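Local coordinates for protein cephalosporin hydroxylase CMCI (Streptomyces clavuligerus, PDB 2BM8) that probably takes part in cephamycin biosynthesis, helping to modify the cephalosporin nucleus, and assembles as a hexamer, at residues B[78-83]-B[154-159]. The protein carries 3 engineered substitutions. Sequence-based numbering, arbitrary orientation.
Sequences WELRPR and PLIFID
Leu80, the last residue of helix 67-80, packs against Pro154, just before strand 155-159, and Ile156 within it, a worked example of how a Rossmann-like alpha/beta fold seats a helix end against the parallel strands 84-88 and 155-159. Both methyls of Leu80 lie against the proline ring, CD2 being 3.6 Å from Pro154 CB, while CD1 also reaches Ile156 CG1 at 3.9 Å. Shortening Leu80 to alanine removes both methyls, which is likely to leave the Pro154 ring and Ile156 CG1 without their apolar partner and open a gap at the helix end. CG1 of Ile156 is anti to its carbonyl carbon, and CD1 continues anti to CA (chi2 173°) to meet Pro82 CG at 3.8 Å; Met76, Leu77 and Tyr182 also pack on this isoleucine. Polar contact is sparse and belongs to the backbone. Arg81 leaves the helix with positive phi (53°), and Pro82 leads the chain into strand 84-88, the neighbour of strand 155-159, where Thr84 bonds to the backbones of both Pro154 and Ile156. Just before that strand, Arg83 N gives Pro154 O a weak, bent hydrogen bond of 3.0 Å, its N-H...O angle only 123°.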
loop_
_atom_site.group_PDB
_atom_site.type_symbol
_atom_site.label_atom_id
_atom_site.label_comp_id
_atom_site.label_asym_id
_atom_site.label_seq_id
_atom_site.Cartn_x
_atom_site.Cartn_y
_atom_site.Cartn_z
ATOM N N TRP B 78 -33.551 9.486 4.472
ATOM C CA TRP B 78 -34.059 10.552 3.610
ATOM C C TRP B 78 -34.906 10.010 2.465
ATOM O O TRP B 78 -35.935 10.608 2.099
ATOM C CB TRP B 78 -32.908 11.383 3.048
ATOM C CG TRP B 78 -33.380 12.578 2.273
ATOM C CD1 TRP B 78 -33.230 12.801 0.928
ATOM C CD2 TRP B 78 -34.097 13.706 2.790
ATOM N NE1 TRP B 78 -33.803 14.003 0.588
ATOM C CE2 TRP B 78 -34.349 14.577 1.706
ATOM C CE3 TRP B 78 -34.560 14.070 4.060
ATOM C CZ2 TRP B 78 -35.042 15.791 1.852
ATOM C CZ3 TRP B 78 -35.259 15.284 4.209
ATOM C CH2 TRP B 78 -35.483 16.130 3.109
ATOM N N GLU B 79 -34.491 8.868 1.929
ATOM C CA GLU B 79 -35.183 8.219 0.821
ATOM C C GLU B 79 -36.424 7.418 1.281
ATOM O O GLU B 79 -37.499 7.547 0.710
ATOM C CB GLU B 79 -34.201 7.308 0.080
ATOM C CG GLU B 79 -34.826 6.319 -0.911
ATOM C CD GLU B 79 -33.785 5.381 -1.500
ATOM O OE1 GLU B 79 -32.865 4.942 -0.766
ATOM O OE2 GLU B 79 -33.869 5.087 -2.704
ATOM N N LEU B 80 -36.260 6.583 2.301
ATOM C CA LEU B 80 -37.315 5.669 2.780
ATOM C C LEU B 80 -38.369 6.354 3.690
ATOM O O LEU B 80 -39.560 6.031 3.648
ATOM C CB LEU B 80 -36.647 4.536 3.553
ATOM C CG LEU B 80 -37.144 3.086 3.515
ATOM C CD1 LEU B 80 -37.221 2.551 4.962
ATOM C CD2 LEU B 80 -38.441 2.855 2.750
ATOM N N ARG B 81 -37.911 7.295 4.514
ATOM C CA ARG B 81 -38.748 7.953 5.517
ATOM C C ARG B 81 -39.442 6.907 6.388
ATOM O O ARG B 81 -40.662 6.797 6.382
ATOM C CB ARG B 81 -39.760 8.909 4.858
ATOM C CG ARG B 81 -39.087 10.017 4.052
ATOM C CD ARG B 81 -40.042 10.971 3.360
ATOM N NE ARG B 81 -40.878 11.693 4.312
ATOM C CZ ARG B 81 -40.462 12.679 5.099
ATOM N NH1 ARG B 81 -39.207 13.101 5.073
ATOM N NH2 ARG B 81 -41.319 13.258 5.922
ATOM N N PRO B 82 -38.656 6.141 7.134
ATOM C CA PRO B 82 -39.203 5.080 7.977
ATOM C C PRO B 82 -40.031 5.618 9.132
ATOM O O PRO B 82 -39.613 6.569 9.775
ATOM C CB PRO B 82 -37.951 4.374 8.518
ATOM C CG PRO B 82 -36.883 5.399 8.473
ATOM C CD PRO B 82 -37.193 6.226 7.250
ATOM N N ARG B 83 -41.194 5.019 9.361
ATOM C CA ARG B 83 -41.970 5.256 10.576
ATOM C C ARG B 83 -41.412 4.519 11.816
ATOM O O ARG B 83 -41.727 4.889 12.944
ATOM C CB ARG B 83 -43.441 4.867 10.345
ATOM C CG ARG B 83 -44.234 5.861 9.475
ATOM C CD ARG B 83 -45.024 6.903 10.270
ATOM N NE ARG B 83 -46.448 6.551 10.355
ATOM C CZ ARG B 83 -47.172 6.487 11.474
ATOM N NH1 ARG B 83 -46.650 6.765 12.665
ATOM N NH2 ARG B 83 -48.453 6.150 11.399
ATOM N N PRO B 154 -42.860 2.542 6.526
ATOM C CA PRO B 154 -41.758 1.578 6.441
ATOM C C PRO B 154 -40.950 1.392 7.726
ATOM O O PRO B 154 -41.086 2.133 8.710
ATOM C CB PRO B 154 -40.853 2.178 5.354
ATOM C CG PRO B 154 -41.679 3.145 4.626
ATOM C CD PRO B 154 -42.653 3.682 5.624
ATOM N N LEU B 155 -40.068 0.404 7.681
ATOM C CA LEU B 155 -39.386 -0.074 8.865
ATOM C C LEU B 155 -37.972 -0.516 8.547
ATOM O O LEU B 155 -37.736 -1.216 7.569
ATOM C CB LEU B 155 -40.181 -1.234 9.430
ATOM C CG LEU B 155 -39.719 -1.850 10.744
ATOM C CD1 LEU B 155 -40.938 -2.037 11.683
ATOM C CD2 LEU B 155 -39.010 -3.178 10.506
ATOM N N ILE B 156 -37.023 -0.085 9.365
ATOM C CA ILE B 156 -35.651 -0.568 9.269
ATOM C C ILE B 156 -35.345 -1.383 10.528
ATOM O O ILE B 156 -35.431 -0.870 11.633
ATOM C CB ILE B 156 -34.665 0.606 9.152
ATOM C CG1 ILE B 156 -34.998 1.471 7.942
ATOM C CG2 ILE B 156 -33.217 0.088 9.090
ATOM C CD1 ILE B 156 -34.176 2.743 7.873
ATOM N N PHE B 157 -34.995 -2.649 10.335
ATOM C CA PHE B 157 -34.606 -3.552 11.408
ATOM C C PHE B 157 -33.093 -3.737 11.338
ATOM O O PHE B 157 -32.569 -4.174 10.322
ATOM C CB PHE B 157 -35.324 -4.893 11.230
ATOM C CG PHE B 157 -35.126 -5.849 12.371
ATOM C CD1 PHE B 157 -36.168 -6.121 13.255
ATOM C CD2 PHE B 157 -33.896 -6.473 12.574
ATOM C CE1 PHE B 157 -35.992 -6.999 14.314
ATOM C CE2 PHE B 157 -33.706 -7.345 13.640
ATOM C CZ PHE B 157 -34.755 -7.610 14.511
ATOM N N ILE B 158 -32.391 -3.419 12.416
ATOM C CA ILE B 158 -30.926 -3.448 12.427
ATOM C C ILE B 158 -30.427 -4.424 13.484
ATOM O O ILE B 158 -30.682 -4.252 14.670
ATOM C CB ILE B 158 -30.340 -2.043 12.692
ATOM C CG1 ILE B 158 -30.971 -1.026 11.743
ATOM C CG2 ILE B 158 -28.811 -2.052 12.515
ATOM C CD1 ILE B 158 -30.542 0.376 11.986
ATOM N N ASP B 159 -29.738 -5.464 13.026
ATOM C CA ASP B 159 -29.060 -6.395 13.911
ATOM C C ASP B 159 -27.649 -5.920 14.296
ATOM O O ASP B 159 -26.782 -5.806 13.445
ATOM C CB ASP B 159 -28.949 -7.752 13.231
ATOM C CG ASP B 159 -28.148 -8.724 14.044
ATOM O OD1 ASP B 159 -27.272 -9.421 13.458
ATOM O OD2 ASP B 159 -28.333 -8.824 15.282
#